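Anti-H(O) lectin 1 (PDB 1FX5) binds carbohydrates as an L-fucose-specific legume lectin that recognises the H(O) blood group and carries calcium and manganese ions. Local coordinates at residues 68-73 against 89-94. Sequence-based numbering, arbitrary orientation.
Sequences FITSFS and LTFFLA
F91 meets F68, T70 and F72 in an apolar, side-chain-only contact across the interface of two beta layers, deep in the interior of the legume lectin domain. Strands 68-73 and 89-94 run nearly antiparallel, at 154°, but their axes come no closer than 10.6 Å and no hydrogen bond joins them. From 68-73 every second residue, F68, T70 and F72, points inward, and L89, F91 and L93 answer from the other strand.

At the middle, F91 reaches across with CG anti to its backbone N (chi1 172°) and lays one ring face under the methyl of T70. This is a CH-pi contact: T70 CG2 sits 4.1 Å from the centroid of the F91 ring, nearly on the normal but displaced toward the CZ rim. The hydroxyl of T70 has its partners within its own layer, where OG1 hydrogen-bonds to Y232 O and W231 NE1, a pairing that should help fix the methyl over the ring. The two other phenylalanines flank F91. F68 comes obliquely to it, and its CE1 lies 4.0 Å from L93 CD2 and its CZ 4.1 Å from L93 CD1, so both leucine methyls meet one end of the ring. F72 fits more loosely between L89 and the base of F91, with CE2 4.4 Å from F91 CB, and is also packed edge-to-face against F214.

Strand 68-73 pairs with 168-175 and 224-236, whereas 89-94 pairs with 122-127, which carries the manganese ligands E125 and D127. Such interleaved aromatic and aliphatic residues between two antiparallel sheets form the hydrophobic core of the legume lectin jelly-roll sandwich.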
loop_
_atom_site.group_PDB
_atom_site.type_symbol
_atom_site.label_atom_id
_atom_site.label_comp_id
_atom_site.label_asym_id
_atom_site.label_seq_id
_atom_site.Cartn_x
_atom_site.Cartn_y
_atom_site.Cartn_z
ATOM N N PHE A 68 -1.615 6.182 -14.809
ATOM C CA PHE A 68 -1.092 4.932 -14.270
ATOM C C PHE A 68 -0.701 3.951 -15.353
ATOM O O PHE A 68 -1.096 4.088 -16.527
ATOM C CB PHE A 68 -2.075 4.280 -13.258
ATOM C CG PHE A 68 -3.319 3.645 -13.884
ATOM C CD1 PHE A 68 -4.559 4.279 -13.804
ATOM C CD2 PHE A 68 -3.256 2.397 -14.507
ATOM C CE1 PHE A 68 -5.718 3.679 -14.329
ATOM C CE2 PHE A 68 -4.401 1.802 -15.031
ATOM C CZ PHE A 68 -5.632 2.443 -14.941
ATOM N N ILE A 69 0.101 2.976 -14.956
ATOM C CA ILE A 69 0.548 1.945 -15.866
ATOM C C ILE A 69 0.678 0.685 -15.035
ATOM O O ILE A 69 1.084 0.746 -13.883
ATOM C CB ILE A 69 1.897 2.277 -16.513
ATOM C CG1 ILE A 69 2.295 1.180 -17.487
ATOM C CG2 ILE A 69 2.969 2.342 -15.473
ATOM C CD1 ILE A 69 3.624 1.437 -18.144
ATOM N N THR A 70 0.252 -0.443 -15.587
ATOM C CA THR A 70 0.333 -1.719 -14.888
ATOM C C THR A 70 0.698 -2.795 -15.922
ATOM O O THR A 70 0.374 -2.665 -17.120
ATOM C CB THR A 70 -1.013 -2.074 -14.188
ATOM O OG1 THR A 70 -0.823 -3.151 -13.266
ATOM C CG2 THR A 70 -2.073 -2.494 -15.196
ATOM N N SER A 71 1.432 -3.810 -15.483
ATOM C CA SER A 71 1.822 -4.893 -16.371
ATOM C C SER A 71 1.859 -6.188 -15.560
ATOM O O SER A 71 2.172 -6.174 -14.357
ATOM C CB SER A 71 3.184 -4.611 -17.032
ATOM O OG SER A 71 4.185 -4.422 -16.058
ATOM N N PHE A 72 1.497 -7.291 -16.210
ATOM C CA PHE A 72 1.477 -8.610 -15.584
ATOM C C PHE A 72 1.449 -9.708 -16.648
ATOM O O PHE A 72 1.101 -9.466 -17.817
ATOM C CB PHE A 72 0.258 -8.750 -14.641
ATOM C CG PHE A 72 -1.076 -8.583 -15.329
ATOM C CD1 PHE A 72 -1.732 -9.677 -15.879
ATOM C CD2 PHE A 72 -1.658 -7.327 -15.450
ATOM C CE1 PHE A 72 -2.948 -9.527 -16.544
ATOM C CE2 PHE A 72 -2.880 -7.165 -16.115
ATOM C CZ PHE A 72 -3.527 -8.262 -16.667
ATOM N N SER A 73 1.857 -10.908 -16.253
ATOM C CA SER A 73 1.871 -12.070 -17.139
ATOM C C SER A 73 0.863 -13.074 -16.574
ATOM O O SER A 73 0.771 -13.248 -15.349
ATOM C CB SER A 73 3.266 -12.702 -17.165
ATOM O OG SER A 73 4.205 -11.801 -17.732
ATOM N N LEU A 89 -10.561 -13.514 -17.394
ATOM C CA LEU A 89 -10.059 -12.787 -16.240
ATOM C C LEU A 89 -10.270 -11.287 -16.467
ATOM O O LEU A 89 -10.509 -10.843 -17.600
ATOM C CB LEU A 89 -8.602 -13.133 -15.912
ATOM C CG LEU A 89 -7.526 -12.749 -16.911
ATOM C CD1 LEU A 89 -6.262 -12.347 -16.174
ATOM C CD2 LEU A 89 -7.265 -13.912 -17.838
ATOM N N THR A 90 -10.014 -10.502 -15.431
ATOM C CA THR A 90 -10.215 -9.077 -15.520
ATOM C C THR A 90 -9.265 -8.249 -14.655
ATOM O O THR A 90 -8.781 -8.756 -13.621
ATOM C CB THR A 90 -11.671 -8.878 -14.933
ATOM O OG1 THR A 90 -12.620 -8.569 -15.953
ATOM C CG2 THR A 90 -11.743 -7.942 -13.793
ATOM N N PHE A 91 -8.910 -7.046 -15.128
ATOM C CA PHE A 91 -8.055 -6.132 -14.350
ATOM C C PHE A 91 -9.134 -5.039 -14.112
ATOM O O PHE A 91 -9.771 -4.578 -15.077
ATOM C CB PHE A 91 -6.856 -5.536 -15.075
ATOM C CG PHE A 91 -6.163 -4.460 -14.259
ATOM C CD1 PHE A 91 -6.466 -3.116 -14.451
ATOM C CD2 PHE A 91 -5.309 -4.799 -13.212
ATOM C CE1 PHE A 91 -5.946 -2.126 -13.614
ATOM C CE2 PHE A 91 -4.789 -3.817 -12.377
ATOM C CZ PHE A 91 -5.114 -2.475 -12.580
ATOM N N PHE A 92 -9.355 -4.613 -12.869
ATOM C CA PHE A 92 -10.385 -3.604 -12.628
ATOM C C PHE A 92 -10.162 -2.575 -11.530
ATOM O O PHE A 92 -9.295 -2.744 -10.665
ATOM C CB PHE A 92 -11.731 -4.319 -12.368
ATOM C CG PHE A 92 -11.813 -5.012 -11.012
ATOM C CD1 PHE A 92 -11.070 -6.153 -10.740
ATOM C CD2 PHE A 92 -12.617 -4.501 -10.004
ATOM C CE1 PHE A 92 -11.113 -6.774 -9.482
ATOM C CE2 PHE A 92 -12.674 -5.113 -8.737
ATOM C CZ PHE A 92 -11.913 -6.250 -8.481
ATOM N N LEU A 93 -10.908 -1.473 -11.616
ATOM C CA LEU A 93 -10.838 -0.384 -10.628
ATOM C C LEU A 93 -12.281 -0.264 -10.123
ATOM O O LEU A 93 -13.212 -0.200 -10.938
ATOM C CB LEU A 93 -10.368 0.936 -11.267
ATOM C CG LEU A 93 -8.913 0.940 -11.766
ATOM C CD1 LEU A 93 -8.919 0.727 -13.239
ATOM C CD2 LEU A 93 -8.230 2.234 -11.506
ATOM N N ALA A 94 -12.475 -0.311 -8.804
ATOM C CA ALA A 94 -13.827 -0.206 -8.215
ATOM C C ALA A 94 -13.791 0.332 -6.777
ATOM O O ALA A 94 -12.719 0.564 -6.235
ATOM C CB ALA A 94 -14.496 -1.573 -8.214
#